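Type IV secretion protein Dot (Legionella pneumophila, PDB 6KS5) is the deubiquitinase Ceg23, a hydrolase that regulates the association of polyubiquitin molecules with the Legionella phagosome. Local coordinates at residues D27-F30 against F31-A35; A35-L38 against L39-L43; G155-Y158 against E159-A163. All blocks are in the same frame, centred on the assembly; numbering follows the deposited sequence.

How the contacts relate
Contacts 1 and 2 lie at successive parts of helix 29-40. Contact 1 is the buried N-terminal turn and contact 2 the end where the chain leaves the helix. They share A35, and their centres are 12 Å apart. Contact 3 is a break between helices 155-160 and 162-173. It touches neither of the others. Its centre is 22 Å from that of contact 1, with nearest atoms about 10 Å apart, and 32 Å from that of contact 2. Contacts 2 and 3 lie on opposite sides of the chain's centre. C29 of contact 1 touches H270, consistent with a cysteine-histidine pair of the active site; contacts 2 and 3 appear to be structural.

Contact 1. Residues D27-F30 against F31-A35; sequences DNCF and FHNFA
The DNCF sequence leads into the first turn of helix 29-40, where N28 and C29 meet H32 and N33; it probably forms part of the active site. N28 is the N-cap residue, but its side chain makes no capping bond. The backbone of N28 is tied to H32, with H32 N donating to N28 O at 2.7 Å. The H32 side chain then folds back over the same residue. With CG anti to the carbonyl carbon (chi1 -63°), the imidazole reaches back along the helix. N28 CB packs on a face of this ring in a CH-pi contact, 3.9 Å from the centroid. Outside bonds hold both side chains, N28 OD1 to R106 NE and H32 ND1 to S23 O.

C29 O accepts twice from N33. The side-chain ND2 lies 2.6 Å from C29 O and the backbone N of N33 3.1 Å from C29 O. The two donors come from opposite faces of the carbonyl plane. ND2 also bonds to Y271 O, so the amide joins the helix turn to the residue next to H270.

F30 and F31 form an offset edge-to-face pair. The edge of F30 faces the F31 ring, with centroids 5.7 Å apart and planes at 62°. N28 OD1 approaches the edge of F31, 3.6 Å from CD2.

The C29 side chain touches H270. A cysteine opening a buried helix beside a histidine is typical of papain-like cysteine proteases, including OTU deubiquitinases.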
loop_
_atom_site.group_PDB
_atom_site.type_symbol
_atom_site.label_atom_id
_atom_site.label_comp_id
_atom_site.label_asym_id
_atom_site.label_seq_id
_atom_site.Cartn_x
_atom_site.Cartn_y
_atom_site.Cartn_z
ATOM N N ASP A 27 -9.076 1.107 -0.068
ATOM C CA ASP A 27 -7.966 0.573 0.721
ATOM C C ASP A 27 -6.647 1.297 0.424
ATOM O O ASP A 27 -5.567 0.710 0.530
ATOM C CB ASP A 27 -7.821 -0.941 0.508
ATOM C CG ASP A 27 -8.986 -1.744 1.107
ATOM O OD1 ASP A 27 -9.859 -1.146 1.770
ATOM O OD2 ASP A 27 -9.030 -2.980 0.916
ATOM N N ASN A 28 -6.722 2.580 0.055
ATOM C CA ASN A 28 -5.556 3.399 -0.267
ATOM C C ASN A 28 -5.267 4.421 0.836
ATOM O O ASN A 28 -4.705 5.483 0.583
ATOM C CB ASN A 28 -5.749 4.080 -1.632
ATOM C CG ASN A 28 -5.490 3.131 -2.811
ATOM O OD1 ASN A 28 -4.752 2.158 -2.673
ATOM N ND2 ASN A 28 -6.093 3.419 -3.970
ATOM N N CYS A 29 -5.619 4.081 2.073
ATOM C CA CYS A 29 -5.601 5.047 3.166
ATOM C C CYS A 29 -4.192 5.595 3.411
ATOM O O CYS A 29 -4.033 6.791 3.682
ATOM C CB CYS A 29 -6.154 4.382 4.423
ATOM S SG CYS A 29 -5.977 5.345 5.933
ATOM N N PHE A 30 -3.152 4.747 3.294
ATOM C CA PHE A 30 -1.794 5.238 3.446
ATOM C C PHE A 30 -1.384 6.099 2.263
ATOM O O PHE A 30 -0.711 7.119 2.439
ATOM C CB PHE A 30 -0.828 4.090 3.587
ATOM C CG PHE A 30 0.597 4.534 3.419
ATOM C CD1 PHE A 30 1.245 5.162 4.466
ATOM C CD2 PHE A 30 1.292 4.347 2.230
ATOM C CE1 PHE A 30 2.528 5.582 4.354
ATOM C CE2 PHE A 30 2.588 4.771 2.102
ATOM C CZ PHE A 30 3.210 5.396 3.170
ATOM N N PHE A 31 -1.708 5.660 1.046
ATOM C CA PHE A 31 -1.369 6.463 -0.116
ATOM C C PHE A 31 -2.090 7.799 -0.076
ATOM O O PHE A 31 -1.534 8.819 -0.501
ATOM C CB PHE A 31 -1.702 5.697 -1.389
ATOM C CG PHE A 31 -0.859 4.487 -1.597
ATOM C CD1 PHE A 31 0.521 4.586 -1.651
ATOM C CD2 PHE A 31 -1.447 3.243 -1.731
ATOM C CE1 PHE A 31 1.300 3.459 -1.847
ATOM C CE2 PHE A 31 -0.678 2.113 -1.925
ATOM C CZ PHE A 31 0.696 2.219 -1.985
ATOM N N HIS A 32 -3.311 7.825 0.461
ATOM C CA HIS A 32 -3.984 9.099 0.661
ATOM C C HIS A 32 -3.210 9.967 1.647
ATOM O O HIS A 32 -3.073 11.176 1.436
ATOM C CB HIS A 32 -5.420 8.871 1.135
ATOM C CG HIS A 32 -6.281 8.148 0.146
ATOM N ND1 HIS A 32 -7.444 7.499 0.507
ATOM C CD2 HIS A 32 -6.150 7.966 -1.189
ATOM C CE1 HIS A 32 -7.990 6.949 -0.563
ATOM N NE2 HIS A 32 -7.225 7.216 -1.605
ATOM N N ASN A 33 -2.682 9.364 2.720
ATOM C CA ASN A 33 -1.813 10.092 3.646
ATOM C C ASN A 33 -0.575 10.628 2.934
ATOM O O ASN A 33 -0.205 11.797 3.096
ATOM C CB ASN A 33 -1.394 9.185 4.806
ATOM C CG ASN A 33 -2.433 9.109 5.906
ATOM O OD1 ASN A 33 -2.226 9.626 7.001
ATOM N ND2 ASN A 33 -3.543 8.435 5.630
ATOM N N PHE A 34 0.095 9.774 2.158
ATOM C CA PHE A 34 1.258 10.230 1.406
ATOM C C PHE A 34 0.872 11.265 0.363
ATOM O O PHE A 34 1.645 12.193 0.092
ATOM C CB PHE A 34 1.954 9.046 0.736
ATOM C CG PHE A 34 3.255 9.402 0.080
ATOM C CD1 PHE A 34 4.231 10.084 0.784
ATOM C CD2 PHE A 34 3.505 9.051 -1.240
ATOM C CE1 PHE A 34 5.432 10.414 0.190
ATOM C CE2 PHE A 34 4.706 9.379 -1.842
ATOM C CZ PHE A 34 5.670 10.063 -1.124
ATOM N N ALA A 35 -0.320 11.130 -0.222
ATOM C CA ALA A 35 -0.764 12.078 -1.234
ATOM C C ALA A 35 -0.900 13.476 -0.648
ATOM O O ALA A 35 -0.255 14.423 -1.112
ATOM C CB ALA A 35 -2.087 11.612 -1.842
#

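Contact 2. Residues A35-L38 against L39-L43; sequences ALYL and LTNNL
L36 O is gripped by both donors of T40. The hydroxyl OG1 donates to L36 O at 2.6 Å, and the backbone N of T40 donates to L36 O at 2.8 Å. A weak bond from L39 N joins them. T40 reaches the carbonyl because OG1 sits between its own backbone N and carbonyl carbon (chi1 37°). The hydroxyl thus bends back on the preceding turn and satisfies its hydrogen there.

Beyond T40 the chain turns out of the helix. N42 takes a left-handed backbone conformation. L43 N then points back to L38 O at 3.2 Å, and N42 N to L39 O at 3.5 Å. Both bonds are weak, but their pattern is that of a Schellman motif. The apolar contact that commonly goes with this motif is present too: L38 CD2 meets L43 CD1 at 4.0 Å, the two leucines crossing at an angle.

N41 turns its amide back toward Y37. ND2 comes 3.5 Å from Y37 CE1, and the amide and ring planes are 75° apart. ND2 is also near Y37 O, but the angle is too poor for a hydrogen bond. L43 CD1 lies near the same ring, at 4.4 Å from Y37 CE2.

Several neighbouring elements pack against this helix end. Y37 OH bonds to P258 O and the ring stacks with F260, just before strand 261-263. A35 packs on S98 and L101, and L39 on K97, all of helix 95-112. T40 touches T279, just before helix 280-296.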
loop_
_atom_site.group_PDB
_atom_site.type_symbol
_atom_site.label_atom_id
_atom_site.label_comp_id
_atom_site.label_asym_id
_atom_site.label_seq_id
_atom_site.Cartn_x
_atom_site.Cartn_y
_atom_site.Cartn_z
ATOM N N ALA A 35 -0.320 11.130 -0.222
ATOM C CA ALA A 35 -0.764 12.078 -1.234
ATOM C C ALA A 35 -0.900 13.476 -0.648
ATOM O O ALA A 35 -0.255 14.423 -1.112
ATOM C CB ALA A 35 -2.087 11.612 -1.842
ATOM N N LEU A 36 -1.726 13.627 0.392
ATOM C CA LEU A 36 -1.945 14.961 0.935
ATOM C C LEU A 36 -0.705 15.504 1.634
ATOM O O LEU A 36 -0.572 16.724 1.764
ATOM C CB LEU A 36 -3.160 14.977 1.872
ATOM C CG LEU A 36 -3.454 13.859 2.872
ATOM C CD1 LEU A 36 -2.415 13.798 3.988
ATOM C CD2 LEU A 36 -4.868 14.000 3.429
ATOM N N TYR A 37 0.217 14.635 2.056
ATOM C CA TYR A 37 1.515 15.113 2.517
ATOM C C TYR A 37 2.298 15.770 1.388
ATOM O O TYR A 37 3.004 16.759 1.613
ATOM C CB TYR A 37 2.327 13.963 3.113
ATOM C CG TYR A 37 3.787 14.297 3.329
ATOM C CD1 TYR A 37 4.191 15.053 4.422
ATOM C CD2 TYR A 37 4.761 13.860 2.439
ATOM C CE1 TYR A 37 5.524 15.363 4.626
ATOM C CE2 TYR A 37 6.098 14.167 2.633
ATOM C CZ TYR A 37 6.473 14.919 3.728
ATOM O OH TYR A 37 7.803 15.227 3.928
ATOM N N LEU A 38 2.189 15.234 0.173
ATOM C CA LEU A 38 2.883 15.811 -0.969
ATOM C C LEU A 38 2.224 17.092 -1.451
ATOM O O LEU A 38 2.888 17.912 -2.094
ATOM C CB LEU A 38 2.935 14.800 -2.118
ATOM C CG LEU A 38 3.932 13.649 -1.987
ATOM C CD1 LEU A 38 3.983 12.874 -3.289
ATOM C CD2 LEU A 38 5.306 14.171 -1.614
ATOM N N LEU A 39 0.939 17.279 -1.156
ATOM C CA LEU A 39 0.194 18.444 -1.613
ATOM C C LEU A 39 0.130 19.568 -0.591
ATOM O O LEU A 39 0.062 20.739 -0.985
ATOM C CB LEU A 39 -1.234 18.042 -1.997
ATOM C CG LEU A 39 -1.381 17.017 -3.118
ATOM C CD1 LEU A 39 -2.835 16.924 -3.564
ATOM C CD2 LEU A 39 -0.481 17.395 -4.276
ATOM N N THR A 40 0.139 19.250 0.706
ATOM C CA THR A 40 -0.009 20.290 1.721
ATOM C C THR A 40 1.200 21.215 1.742
ATOM O O THR A 40 1.053 22.442 1.797
ATOM C CB THR A 40 -0.228 19.669 3.102
ATOM O OG1 THR A 40 0.561 18.479 3.227
ATOM C CG2 THR A 40 -1.698 19.331 3.325
ATOM N N ASN A 41 2.407 20.649 1.700
ATOM C CA ASN A 41 3.629 21.442 1.718
ATOM C C ASN A 41 4.270 21.562 0.337
ATOM O O ASN A 41 5.478 21.803 0.243
ATOM C CB ASN A 41 4.627 20.870 2.729
ATOM C CG ASN A 41 4.913 19.400 2.505
ATOM O OD1 ASN A 41 5.484 19.017 1.484
ATOM N ND2 ASN A 41 4.532 18.567 3.470
ATOM N N ASN A 42 3.485 21.381 -0.732
ATOM C CA ASN A 42 3.852 21.802 -2.092
ATOM C C ASN A 42 5.122 21.126 -2.612
ATOM O O ASN A 42 5.868 21.714 -3.402
ATOM C CB ASN A 42 4.002 23.324 -2.171
ATOM C CG ASN A 42 2.760 24.059 -1.705
ATOM O OD1 ASN A 42 2.667 24.472 -0.546
ATOM N ND2 ASN A 42 1.798 24.233 -2.609
ATOM N N LEU A 43 5.378 19.892 -2.192
ATOM C CA LEU A 43 6.519 19.149 -2.711
ATOM C C LEU A 43 6.177 18.573 -4.089
ATOM O O LEU A 43 5.051 18.116 -4.309
ATOM C CB LEU A 43 6.904 18.038 -1.724
ATOM C CG LEU A 43 8.318 17.465 -1.597
ATOM C CD1 LEU A 43 8.370 16.513 -0.382
ATOM C CD2 LEU A 43 8.765 16.768 -2.893
#

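Contact 3. Residues G155-Y158 against E159-A163; sequences GALY and EANEA
N161 and L157 are set obliquely against each other at a helix break, where helix 155-160 stops and helix 162-173 starts after the single residue N161. N161 is the residue at the break. It leaves helical backbone angles and is the N-cap of the second helix, although its side chain makes no capping bond there. The side chain is used backward instead. With CG anti to the carbonyl carbon (chi1 -43°), the amide swings toward the preceding turn.

ND2 of N161 donates to L157 O at 3.0 Å. The bond is bent, with an N-H...O angle of 134°, and L157 O lies 30° out of the amide plane. The backbone N of N161 also points at L157 O, but at 3.4 Å this bond is weak. L157 O thus receives a second donor from N161 where the backbone bond is weak. The NH2 end of the amide also rests against the leucine, with ND2 3.9 Å from L157 CD1. The other end of the amide is held by helix 193-214, where Y200 OH bonds to N161 OD1, and L157 turns to that helix as well, packing on W201 and Y209.

The other side chains lead elsewhere: Y158 OH bonds to A133 O and its ring meets Y137 edge-to-face, E162, bent at chi2, forms a salt bridge through OE1 with K150, and E159 OE1 makes a long, weak ion pair with the same lysine.

Ordinary helical bonds complete the first turn. E159 N donates to G155 O at 2.9 Å, and A160 N to A156 O at 3.2 Å. The methyl of A160 sits beside the second of these carbonyls, with CB 3.6 Å from A156 O.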
loop_
_atom_site.group_PDB
_atom_site.type_symbol
_atom_site.label_atom_id
_atom_site.label_comp_id
_atom_site.label_asym_id
_atom_site.label_seq_id
_atom_site.Cartn_x
_atom_site.Cartn_y
_atom_site.Cartn_z
ATOM N N GLY A 155 0.953 -10.063 5.998
ATOM C CA GLY A 155 -0.149 -10.629 5.236
ATOM C C GLY A 155 0.042 -10.504 3.736
ATOM O O GLY A 155 -0.177 -11.460 2.991
ATOM N N ALA A 156 0.454 -9.322 3.275
ATOM C CA ALA A 156 0.654 -9.118 1.844
ATOM C C ALA A 156 1.756 -10.025 1.308
ATOM O O ALA A 156 1.648 -10.554 0.194
ATOM C CB ALA A 156 0.978 -7.650 1.564
ATOM N N LEU A 157 2.820 -10.220 2.091
ATOM C CA LEU A 157 3.904 -11.102 1.670
ATOM C C LEU A 157 3.485 -12.564 1.738
ATOM O O LEU A 157 3.870 -13.371 0.880
ATOM C CB LEU A 157 5.140 -10.855 2.531
ATOM C CG LEU A 157 6.368 -11.711 2.235
ATOM C CD1 LEU A 157 7.260 -11.011 1.236
ATOM C CD2 LEU A 157 7.134 -12.006 3.516
ATOM N N TYR A 158 2.692 -12.921 2.750
ATOM C CA TYR A 158 2.234 -14.298 2.880
ATOM C C TYR A 158 1.235 -14.666 1.789
ATOM O O TYR A 158 1.118 -15.844 1.431
ATOM C CB TYR A 158 1.622 -14.514 4.265
ATOM C CG TYR A 158 2.645 -14.594 5.378
ATOM C CD1 TYR A 158 4.001 -14.523 5.105
ATOM C CD2 TYR A 158 2.254 -14.750 6.702
ATOM C CE1 TYR A 158 4.935 -14.599 6.114
ATOM C CE2 TYR A 158 3.185 -14.833 7.719
ATOM C CZ TYR A 158 4.522 -14.753 7.415
ATOM O OH TYR A 158 5.456 -14.830 8.417
ATOM N N GLU A 159 0.511 -13.682 1.250
ATOM C CA GLU A 159 -0.467 -13.974 0.209
ATOM C C GLU A 159 0.183 -14.071 -1.165
ATOM O O GLU A 159 -0.201 -14.920 -1.976
ATOM C CB GLU A 159 -1.563 -12.912 0.200
ATOM C CG GLU A 159 -2.842 -13.383 0.854
ATOM C CD GLU A 159 -4.079 -12.709 0.287
ATOM O OE1 GLU A 159 -5.181 -12.931 0.836
ATOM O OE2 GLU A 159 -3.947 -11.950 -0.699
ATOM N N ALA A 160 1.170 -13.217 -1.441
ATOM C CA ALA A 160 1.820 -13.249 -2.745
ATOM C C ALA A 160 2.520 -14.582 -2.981
ATOM O O ALA A 160 2.442 -15.141 -4.081
ATOM C CB ALA A 160 2.809 -12.091 -2.868
ATOM N N ASN A 161 3.199 -15.112 -1.961
ATOM C CA ASN A 161 3.939 -16.366 -2.069
ATOM C C ASN A 161 3.221 -17.511 -1.359
ATOM O O ASN A 161 3.854 -18.387 -0.766
ATOM C CB ASN A 161 5.352 -16.214 -1.519
ATOM C CG ASN A 161 6.008 -14.925 -1.948
ATOM O OD1 ASN A 161 6.482 -14.797 -3.074
ATOM N ND2 ASN A 161 6.034 -13.950 -1.045
ATOM N N GLU A 162 1.889 -17.522 -1.431
ATOM C CA GLU A 162 1.112 -18.536 -0.725
ATOM C C GLU A 162 1.446 -19.941 -1.211
ATOM O O GLU A 162 1.580 -20.869 -0.404
ATOM C CB GLU A 162 -0.380 -18.262 -0.896
ATOM C CG GLU A 162 -1.285 -19.214 -0.125
ATOM C CD GLU A 162 -2.507 -18.515 0.437
ATOM O OE1 GLU A 162 -2.378 -17.331 0.815
ATOM O OE2 GLU A 162 -3.591 -19.141 0.507
ATOM N N ALA A 163 1.579 -20.118 -2.528
ATOM C CA ALA A 163 1.798 -21.453 -3.073
ATOM C C ALA A 163 3.133 -22.027 -2.617
ATOM O O ALA A 163 3.205 -23.184 -2.192
ATOM C CB ALA A 163 1.717 -21.414 -4.597
#